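Fatty acid synthase 1, isoform A (PDB 6FN6) is a multifunctional enzyme whose modifying region, held in this chain, probably carries out the ketoreduction, dehydration and enoyl-reduction steps of fatty acid synthesis. Local coordinates at residues Asn269-Asp274 with Gln430-Gly435; Leu287-Gln292 with Thr552-Lys557; Glu407-Thr412 with Ala436-Val441. All blocks are in the same frame, centred on the assembly; numbering follows the deposited sequence.

Contact 1 (Asn269-Asp274 with Gln430-Gly435); sequences NINTTD and QEQSLG
The side-chain amide of Gln432 is met around its edge by three partners. Asn271 ND2 reaches Gln432 OE1 at 2.8 Å, in the carbonyl plane and on a lone pair, although the two amide planes stand 89° apart. At the other end, Gln432 NE2 gives one N-H to its own segment at Ser433 O, on a lone pair, and the other to Thr273 O at 2.9 Å, from above that carbonyl's plane; both acceptors lie close to the amide plane. Asn271 and Gln432 leave the same face of the sheet and lie side by side, each with CG anti to the backbone N, and Gln432 then bends at chi2 (58°), which brings NE2 to Thr273 O. These residues belong to a parallel strand pair: strand 270-271 is added at the edge of a sheet whose other seven strands follow the class I methyltransferase order, consistent with the pseudo-methyltransferase part of animal fatty acid synthases. Asn271 bonds through both backbone atoms, N to Glu431 O and O to Ser433 N. Past strand 270-271, Asp274 OD1 accepts from Ser433 OG at 2.8 Å and from Gly435 N at 3.0 Å, the latter on the syn side but tilted out of the carboxylate plane. On the face of Ile270 and Glu431, Ile270 CD1 rests 3.7 Å from Glu431 CB, while the Glu431 carboxylate goes to Arg418 and Tyr413.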
loop_
_atom_site.group_PDB
_atom_site.type_symbol
_atom_site.label_atom_id
_atom_site.label_comp_id
_atom_site.label_asym_id
_atom_site.label_seq_id
_atom_site.Cartn_x
_atom_site.Cartn_y
_atom_site.Cartn_z
ATOM N N ASN A 269 68.254 -20.433 -34.928
ATOM C CA ASN A 269 69.277 -19.736 -34.159
ATOM C C ASN A 269 69.669 -18.473 -34.915
ATOM O O ASN A 269 69.852 -17.407 -34.325
ATOM C CB ASN A 269 70.500 -20.624 -33.926
ATOM C CG ASN A 269 70.194 -21.836 -33.059
ATOM O OD1 ASN A 269 70.729 -22.919 -33.289
ATOM N ND2 ASN A 269 69.356 -21.654 -32.043
ATOM N N ILE A 270 69.811 -18.610 -36.228
ATOM C CA ILE A 270 70.092 -17.476 -37.093
ATOM C C ILE A 270 68.818 -17.120 -37.849
ATOM O O ILE A 270 68.477 -17.758 -38.846
ATOM C CB ILE A 270 71.256 -17.772 -38.061
ATOM C CG1 ILE A 270 72.449 -18.383 -37.311
ATOM C CG2 ILE A 270 71.670 -16.504 -38.792
ATOM C CD1 ILE A 270 72.980 -17.538 -36.159
ATOM N N ASN A 271 68.113 -16.104 -37.368
ATOM C CA ASN A 271 66.842 -15.713 -37.963
ATOM C C ASN A 271 66.961 -14.314 -38.557
ATOM O O ASN A 271 67.141 -13.336 -37.831
ATOM C CB ASN A 271 65.727 -15.768 -36.917
ATOM C CG ASN A 271 64.342 -15.761 -37.533
ATOM O OD1 ASN A 271 64.173 -16.040 -38.720
ATOM N ND2 ASN A 271 63.338 -15.460 -36.719
ATOM N N THR A 272 66.855 -14.228 -39.879
ATOM C CA THR A 272 66.994 -12.956 -40.580
ATOM C C THR A 272 65.636 -12.322 -40.851
ATOM O O THR A 272 65.537 -11.324 -41.566
ATOM C CB THR A 272 67.728 -13.129 -41.920
ATOM O OG1 THR A 272 66.975 -14.003 -42.771
ATOM C CG2 THR A 272 69.122 -13.709 -41.700
ATOM N N THR A 273 64.590 -12.912 -40.282
ATOM C CA THR A 273 63.243 -12.372 -40.410
ATOM C C THR A 273 62.741 -11.901 -39.051
ATOM O O THR A 273 62.832 -12.626 -38.058
ATOM C CB THR A 273 62.265 -13.409 -40.986
ATOM O OG1 THR A 273 62.760 -13.895 -42.240
ATOM C CG2 THR A 273 60.885 -12.793 -41.192
ATOM N N ASP A 274 62.211 -10.684 -39.010
ATOM C CA ASP A 274 61.654 -10.145 -37.779
ATOM C C ASP A 274 60.540 -11.057 -37.279
ATOM O O ASP A 274 59.793 -11.632 -38.068
ATOM C CB ASP A 274 61.131 -8.723 -37.997
ATOM C CG ASP A 274 62.240 -7.729 -38.268
ATOM O OD1 ASP A 274 63.396 -8.161 -38.460
ATOM O OD2 ASP A 274 61.955 -6.514 -38.302
ATOM N N GLN A 430 72.725 -17.339 -30.988
ATOM C CA GLN A 430 71.596 -16.926 -31.812
ATOM C C GLN A 430 71.837 -15.553 -32.427
ATOM O O GLN A 430 72.542 -14.719 -31.859
ATOM C CB GLN A 430 70.303 -16.899 -30.990
ATOM C CG GLN A 430 69.742 -18.275 -30.666
ATOM C CD GLN A 430 68.250 -18.259 -30.393
ATOM O OE1 GLN A 430 67.544 -19.217 -30.713
ATOM N NE2 GLN A 430 67.762 -17.174 -29.797
ATOM N N GLU A 431 71.240 -15.331 -33.591
ATOM C CA GLU A 431 71.236 -14.019 -34.224
ATOM C C GLU A 431 69.843 -13.700 -34.741
ATOM O O GLU A 431 69.375 -14.305 -35.706
ATOM C CB GLU A 431 72.246 -13.950 -35.369
ATOM C CG GLU A 431 73.691 -13.873 -34.916
ATOM C CD GLU A 431 74.668 -13.965 -36.073
ATOM O OE1 GLU A 431 74.219 -13.955 -37.239
ATOM O OE2 GLU A 431 75.887 -14.034 -35.814
ATOM N N GLN A 432 69.180 -12.758 -34.082
ATOM C CA GLN A 432 67.837 -12.357 -34.473
ATOM C C GLN A 432 67.843 -10.926 -34.987
ATOM O O GLN A 432 68.333 -10.012 -34.321
ATOM C CB GLN A 432 66.863 -12.498 -33.297
ATOM C CG GLN A 432 65.463 -11.944 -33.566
ATOM C CD GLN A 432 64.792 -12.589 -34.762
ATOM O OE1 GLN A 432 64.514 -13.790 -34.759
ATOM N NE2 GLN A 432 64.527 -11.793 -35.796
ATOM N N SER A 433 67.306 -10.743 -36.185
ATOM C CA SER A 433 67.249 -9.428 -36.802
ATOM C C SER A 433 66.295 -8.533 -36.025
ATOM O O SER A 433 65.286 -9.000 -35.493
ATOM C CB SER A 433 66.800 -9.531 -38.260
ATOM O OG SER A 433 65.490 -10.061 -38.348
ATOM N N LEU A 434 66.634 -7.251 -35.952
ATOM C CA LEU A 434 65.749 -6.244 -35.385
ATOM C C LEU A 434 65.486 -5.236 -36.490
ATOM O O LEU A 434 65.925 -4.087 -36.431
ATOM C CB LEU A 434 66.380 -5.580 -34.158
ATOM C CG LEU A 434 66.658 -6.520 -32.981
ATOM C CD1 LEU A 434 67.425 -5.810 -31.877
ATOM C CD2 LEU A 434 65.356 -7.093 -32.440
ATOM N N GLY A 435 64.766 -5.694 -37.508
ATOM C CA GLY A 435 64.633 -4.946 -38.739
ATOM C C GLY A 435 65.924 -5.134 -39.500
ATOM O O GLY A 435 66.578 -6.168 -39.373
#

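Contact 2 (Leu287-Gln292 with Thr552-Lys557); sequences LDVAIQ and TFRHLK
Gln292 OE1 is gripped by two donors of strand 549-557, Arg554 NE at 2.8 Å and the backbone N of His555 at 3.2 Å. The contact joins helix 279-296, which packs on the methyltransferase-like sheet, to strand 549-557 of the pseudo-ketoreductase; their short axes pass 8.7 Å apart at 132°. Arg554 points its NE at the oxygen within the guanidinium plane, though tilted from the carbonyl plane of Gln292, and His555 N lies in that carbonyl plane, on a lone pair. Gln292 NE2 completes the grip with one N-H on His555 O at 2.8 Å and the other on Asp288 OD1, one helical turn earlier. The glutamine bonds to both the N and the O of a single strand residue, and four bonds fix the rotation of its amide. That amide also stacks on the imidazole of His555, the planes 17° apart: chi1 of 51° sets His555 CG between its backbone N and carbonyl carbon and folds the ring over Gln292, with Gln292 OE1 3.5 Å above the ring plane, over its centre. Arg554 also forms a salt bridge through NH1 to Glu296, farther along the helix. Lys557 is modelled in a salt bridge with Asp288 OD2, doubtful because the lysine is poorly ordered and the atoms too close. Val289 divides its methyls: CG1 sits 3.8 Å from Arg554 CD, and CG2 meets Leu556 CD1 at 4.2 Å.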
loop_
_atom_site.group_PDB
_atom_site.type_symbol
_atom_site.label_atom_id
_atom_site.label_comp_id
_atom_site.label_asym_id
_atom_site.label_seq_id
_atom_site.Cartn_x
_atom_site.Cartn_y
_atom_site.Cartn_z
ATOM N N LEU A 287 63.692 -10.382 -27.430
ATOM C CA LEU A 287 64.102 -10.456 -26.031
ATOM C C LEU A 287 63.436 -11.635 -25.329
ATOM O O LEU A 287 64.050 -12.298 -24.494
ATOM C CB LEU A 287 63.765 -9.156 -25.295
ATOM C CG LEU A 287 64.537 -7.907 -25.723
ATOM C CD1 LEU A 287 63.809 -6.655 -25.279
ATOM C CD2 LEU A 287 65.946 -7.933 -25.156
ATOM N N ASP A 288 62.174 -11.878 -25.659
ATOM C CA ASP A 288 61.433 -12.988 -25.074
ATOM C C ASP A 288 62.073 -14.321 -25.450
ATOM O O ASP A 288 62.195 -15.218 -24.617
ATOM C CB ASP A 288 59.976 -12.952 -25.526
ATOM C CG ASP A 288 59.063 -13.741 -24.609
ATOM O OD1 ASP A 288 59.522 -14.742 -24.020
ATOM O OD2 ASP A 288 57.886 -13.351 -24.469
ATOM N N VAL A 289 62.479 -14.446 -26.708
ATOM C CA VAL A 289 63.121 -15.665 -27.177
ATOM C C VAL A 289 64.458 -15.843 -26.468
ATOM O O VAL A 289 64.820 -16.951 -26.074
ATOM C CB VAL A 289 63.310 -15.646 -28.706
ATOM C CG1 VAL A 289 64.178 -16.816 -29.154
ATOM C CG2 VAL A 289 61.969 -15.682 -29.412
ATOM N N ALA A 290 65.186 -14.744 -26.304
ATOM C CA ALA A 290 66.517 -14.795 -25.713
ATOM C C ALA A 290 66.468 -15.326 -24.287
ATOM O O ALA A 290 67.217 -16.233 -23.928
ATOM C CB ALA A 290 67.155 -13.417 -25.740
ATOM N N ILE A 291 65.586 -14.755 -23.475
ATOM C CA ILE A 291 65.466 -15.157 -22.078
ATOM C C ILE A 291 65.011 -16.610 -22.000
ATOM O O ILE A 291 65.442 -17.360 -21.124
ATOM C CB ILE A 291 64.506 -14.224 -21.316
ATOM C CG1 ILE A 291 65.087 -12.808 -21.230
ATOM C CG2 ILE A 291 64.205 -14.768 -19.918
ATOM C CD1 ILE A 291 66.363 -12.691 -20.417
ATOM N N GLN A 292 64.138 -17.005 -22.919
ATOM C CA GLN A 292 63.660 -18.380 -22.963
ATOM C C GLN A 292 64.810 -19.364 -23.140
ATOM O O GLN A 292 64.865 -20.389 -22.462
ATOM C CB GLN A 292 62.643 -18.560 -24.088
ATOM C CG GLN A 292 61.239 -18.149 -23.706
ATOM C CD GLN A 292 60.251 -18.348 -24.833
ATOM O OE1 GLN A 292 60.246 -19.388 -25.489
ATOM N NE2 GLN A 292 59.411 -17.346 -25.068
ATOM N N THR A 552 65.153 -23.810 -32.165
ATOM C CA THR A 552 64.393 -24.279 -31.017
ATOM C C THR A 552 62.918 -23.961 -31.213
ATOM O O THR A 552 62.554 -23.197 -32.109
ATOM C CB THR A 552 64.872 -23.620 -29.713
ATOM O OG1 THR A 552 64.667 -22.204 -29.791
ATOM C CG2 THR A 552 66.345 -23.896 -29.482
ATOM N N PHE A 553 62.071 -24.564 -30.384
ATOM C CA PHE A 553 60.655 -24.219 -30.358
ATOM C C PHE A 553 60.388 -23.246 -29.219
ATOM O O PHE A 553 60.535 -23.592 -28.048
ATOM C CB PHE A 553 59.790 -25.468 -30.210
ATOM C CG PHE A 553 59.615 -26.228 -31.487
ATOM C CD1 PHE A 553 58.753 -25.767 -32.465
ATOM C CD2 PHE A 553 60.316 -27.400 -31.714
ATOM C CE1 PHE A 553 58.588 -26.460 -33.646
ATOM C CE2 PHE A 553 60.156 -28.101 -32.895
ATOM C CZ PHE A 553 59.292 -27.628 -33.862
ATOM N N ARG A 554 60.010 -22.023 -29.572
ATOM C CA ARG A 554 59.770 -20.979 -28.584
ATOM C C ARG A 554 58.303 -20.548 -28.591
ATOM O O ARG A 554 57.632 -20.609 -29.622
ATOM C CB ARG A 554 60.677 -19.777 -28.854
ATOM C CG ARG A 554 62.166 -20.109 -28.880
ATOM C CD ARG A 554 62.813 -19.996 -27.503
ATOM N NE ARG A 554 62.270 -20.939 -26.526
ATOM C CZ ARG A 554 62.788 -22.136 -26.255
ATOM N NH1 ARG A 554 63.872 -22.572 -26.888
ATOM N NH2 ARG A 554 62.216 -22.909 -25.340
ATOM N N HIS A 555 57.808 -20.126 -27.432
ATOM C CA HIS A 555 56.419 -19.696 -27.301
ATOM C C HIS A 555 56.315 -18.173 -27.295
ATOM O O HIS A 555 56.942 -17.502 -26.477
ATOM C CB HIS A 555 55.790 -20.276 -26.032
ATOM C CG HIS A 555 56.599 -20.049 -24.794
ATOM N ND1 HIS A 555 56.748 -18.807 -24.217
ATOM C CD2 HIS A 555 57.293 -20.911 -24.015
ATOM C CE1 HIS A 555 57.504 -18.913 -23.139
ATOM N NE2 HIS A 555 57.847 -20.180 -22.995
ATOM N N LEU A 556 55.524 -17.640 -28.221
ATOM C CA LEU A 556 55.376 -16.197 -28.383
ATOM C C LEU A 556 54.023 -15.699 -27.870
ATOM O O LEU A 556 52.987 -16.330 -28.095
ATOM C CB LEU A 556 55.546 -15.818 -29.853
ATOM C CG LEU A 556 56.977 -15.573 -30.340
ATOM C CD1 LEU A 556 57.902 -16.720 -29.967
ATOM C CD2 LEU A 556 56.986 -15.362 -31.845
ATOM N N LYS A 557 54.046 -14.557 -27.188
ATOM C CA LYS A 557 52.834 -13.939 -26.656
ATOM C C LYS A 557 51.951 -13.419 -27.790
ATOM O O LYS A 557 52.425 -12.699 -28.669
ATOM C CB LYS A 557 53.180 -12.786 -25.706
ATOM C CG LYS A 557 53.816 -13.204 -24.384
ATOM C CD LYS A 557 54.463 -12.007 -23.690
ATOM C CE LYS A 557 55.280 -12.401 -22.464
ATOM N NZ LYS A 557 56.315 -13.426 -22.764
#

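Contact 3 (Glu407-Thr412 with Ala436-Val441); sequences EETLPT and ATRVLV
Glu408 and Val439 form a hydrogen-bonded antiparallel pair, N to O at 2.9 Å in both directions, with Glu407 and Leu440 the adjoining non-hydrogen-bonded pair. At the start of helix 410-423, Leu410 N bonds to Thr437 O at 2.8 Å, from 77° above the carbonyl plane. Thr409 occupies the N-cap position of that helix. On the face shared by Glu407, Thr409 and Arg438, the arginine runs extended from CG to NE. Its guanidinium takes the Thr409 methyl over one face, CG2 lying 3.9 Å from Arg438 CZ and offset toward the rim. Glu407 OE2 comes within 3.7 Å of Arg438 NH1 well out of the guanidinium plane, a long salt bridge resting on charge alone; the stronger partner of this carboxylate is Arg283, at OE1. With an alanine here in place of Arg438, Glu407 OE2 would probably lose this positive neighbour and the Thr409 methyl the flat group it packs against. Leu440 CD1 touches Glu407 CB at 4.0 Å on the same face. On the other face, that of Glu408 and Val439, chi1 of 60° puts Val439 CG1 between the backbone N and the carbonyl carbon, 4.4 Å from Leu410 CD1. Glu408 bends away there and bonds through its carboxylate to Leu383 N and Ser384. Tyr413 of helix 410-423 packs on Val439 and Val441, while strand 402-409 lies between strand 438-445 and the parallel strand 374-380, whose Ile380 touches Arg438.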
loop_
_atom_site.group_PDB
_atom_site.type_symbol
_atom_site.label_atom_id
_atom_site.label_comp_id
_atom_site.label_asym_id
_atom_site.label_seq_id
_atom_site.Cartn_x
_atom_site.Cartn_y
_atom_site.Cartn_z
ATOM N N GLU A 407 72.533 -6.186 -28.272
ATOM C CA GLU A 407 71.872 -5.536 -29.395
ATOM C C GLU A 407 72.913 -4.703 -30.126
ATOM O O GLU A 407 73.560 -3.839 -29.533
ATOM C CB GLU A 407 70.696 -4.672 -28.929
ATOM C CG GLU A 407 70.110 -3.772 -30.014
ATOM C CD GLU A 407 68.819 -3.083 -29.589
ATOM O OE1 GLU A 407 68.154 -3.574 -28.651
ATOM O OE2 GLU A 407 68.470 -2.046 -30.194
ATOM N N GLU A 408 73.075 -4.968 -31.416
ATOM C CA GLU A 408 74.108 -4.311 -32.205
ATOM C C GLU A 408 73.542 -3.774 -33.510
ATOM O O GLU A 408 72.453 -4.161 -33.930
ATOM C CB GLU A 408 75.249 -5.292 -32.508
ATOM C CG GLU A 408 75.918 -5.885 -31.279
ATOM C CD GLU A 408 76.787 -4.888 -30.545
ATOM O OE1 GLU A 408 77.305 -3.956 -31.194
ATOM O OE2 GLU A 408 76.952 -5.038 -29.317
ATOM N N THR A 409 74.281 -2.865 -34.138
ATOM C CA THR A 409 73.948 -2.433 -35.488
ATOM C C THR A 409 74.504 -3.467 -36.459
ATOM O O THR A 409 75.638 -3.920 -36.314
ATOM C CB THR A 409 74.522 -1.041 -35.809
ATOM O OG1 THR A 409 75.954 -1.093 -35.797
ATOM C CG2 THR A 409 74.048 -0.020 -34.787
ATOM N N LEU A 410 73.699 -3.838 -37.448
ATOM C CA LEU A 410 74.052 -4.918 -38.364
ATOM C C LEU A 410 75.361 -4.675 -39.122
ATOM O O LEU A 410 76.220 -5.556 -39.160
ATOM C CB LEU A 410 72.917 -5.152 -39.364
ATOM C CG LEU A 410 73.079 -6.348 -40.309
ATOM C CD1 LEU A 410 73.379 -7.638 -39.553
ATOM C CD2 LEU A 410 71.833 -6.516 -41.157
ATOM N N PRO A 411 75.522 -3.488 -39.731
ATOM C CA PRO A 411 76.771 -3.292 -40.477
ATOM C C PRO A 411 78.015 -3.483 -39.613
ATOM O O PRO A 411 78.942 -4.172 -40.031
ATOM C CB PRO A 411 76.662 -1.846 -40.982
ATOM C CG PRO A 411 75.597 -1.216 -40.162
ATOM C CD PRO A 411 74.645 -2.310 -39.829
ATOM N N THR A 412 78.027 -2.887 -38.425
ATOM C CA THR A 412 79.177 -2.992 -37.534
ATOM C C THR A 412 79.368 -4.422 -37.040
ATOM O O THR A 412 80.486 -4.939 -37.033
ATOM C CB THR A 412 79.041 -2.060 -36.314
ATOM O OG1 THR A 412 77.843 -2.377 -35.593
ATOM C CG2 THR A 412 79.004 -0.607 -36.754
ATOM N N ALA A 436 66.293 -4.142 -40.296
ATOM C CA ALA A 436 67.601 -4.138 -40.925
ATOM C C ALA A 436 68.447 -3.132 -40.163
ATOM O O ALA A 436 67.918 -2.331 -39.394
ATOM C CB ALA A 436 67.506 -3.787 -42.394
ATOM N N THR A 437 69.758 -3.179 -40.358
ATOM C CA THR A 437 70.685 -2.294 -39.651
ATOM C C THR A 437 70.820 -2.616 -38.161
ATOM O O THR A 437 71.618 -1.983 -37.470
ATOM C CB THR A 437 70.290 -0.798 -39.782
ATOM O OG1 THR A 437 68.912 -0.607 -39.438
ATOM C CG2 THR A 437 70.541 -0.300 -41.201
ATOM N N ARG A 438 70.049 -3.574 -37.654
ATOM C CA ARG A 438 70.176 -3.966 -36.248
ATOM C C ARG A 438 69.913 -5.456 -36.056
ATOM O O ARG A 438 69.183 -6.078 -36.828
ATOM C CB ARG A 438 69.232 -3.154 -35.361
ATOM C CG ARG A 438 69.693 -1.729 -35.108
ATOM C CD ARG A 438 69.085 -1.160 -33.836
ATOM N NE ARG A 438 69.727 0.092 -33.444
ATOM C CZ ARG A 438 70.787 0.183 -32.644
ATOM N NH1 ARG A 438 71.349 -0.909 -32.142
ATOM N NH2 ARG A 438 71.293 1.373 -32.350
ATOM N N VAL A 439 70.525 -6.016 -35.017
ATOM C CA VAL A 439 70.431 -7.444 -34.739
ATOM C C VAL A 439 70.576 -7.718 -33.244
ATOM O O VAL A 439 71.340 -7.042 -32.555
ATOM C CB VAL A 439 71.497 -8.229 -35.548
ATOM C CG1 VAL A 439 72.903 -7.765 -35.180
ATOM C CG2 VAL A 439 71.344 -9.731 -35.327
ATOM N N LEU A 440 69.839 -8.705 -32.746
ATOM C CA LEU A 440 70.002 -9.147 -31.365
ATOM C C LEU A 440 70.852 -10.417 -31.344
ATOM O O LEU A 440 70.503 -11.422 -31.969
ATOM C CB LEU A 440 68.645 -9.392 -30.703
ATOM C CG LEU A 440 68.659 -9.615 -29.185
ATOM C CD1 LEU A 440 69.106 -8.354 -28.447
ATOM C CD2 LEU A 440 67.292 -10.068 -28.684
ATOM N N VAL A 441 71.973 -10.363 -30.631
ATOM C CA VAL A 441 72.917 -11.470 -30.606
ATOM C C VAL A 441 72.983 -12.087 -29.215
ATOM O O VAL A 441 73.226 -11.395 -28.225
ATOM C CB VAL A 441 74.319 -11.009 -31.059
ATOM C CG1 VAL A 441 75.278 -12.187 -31.123
ATOM C CG2 VAL A 441 74.244 -10.309 -32.410
#

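How the contacts relate
Contacts 1 and 3 belong to one sheet: strand 426-433 pairs in parallel with 270-271 in contact 1 and lies antiparallel to strand 438-445 of contact 3, with a probable hydrogen bond from Leu440 N to Gln432 O. Both are partly buried and rely on backbone pairing, contact 1 adding amides and a carboxylate, contact 3 a long ion pair and apolar side chains. Contact 2 is more buried and joins a helix to a strand probably of the pseudo-ketoreductase, and there a side-chain amide bonds to a guanidinium and to the strand backbone. Helix 279-296 is common ground: Val289 of contact 2 touches Gln430, and Leu287 touches Leu440 of contact 3.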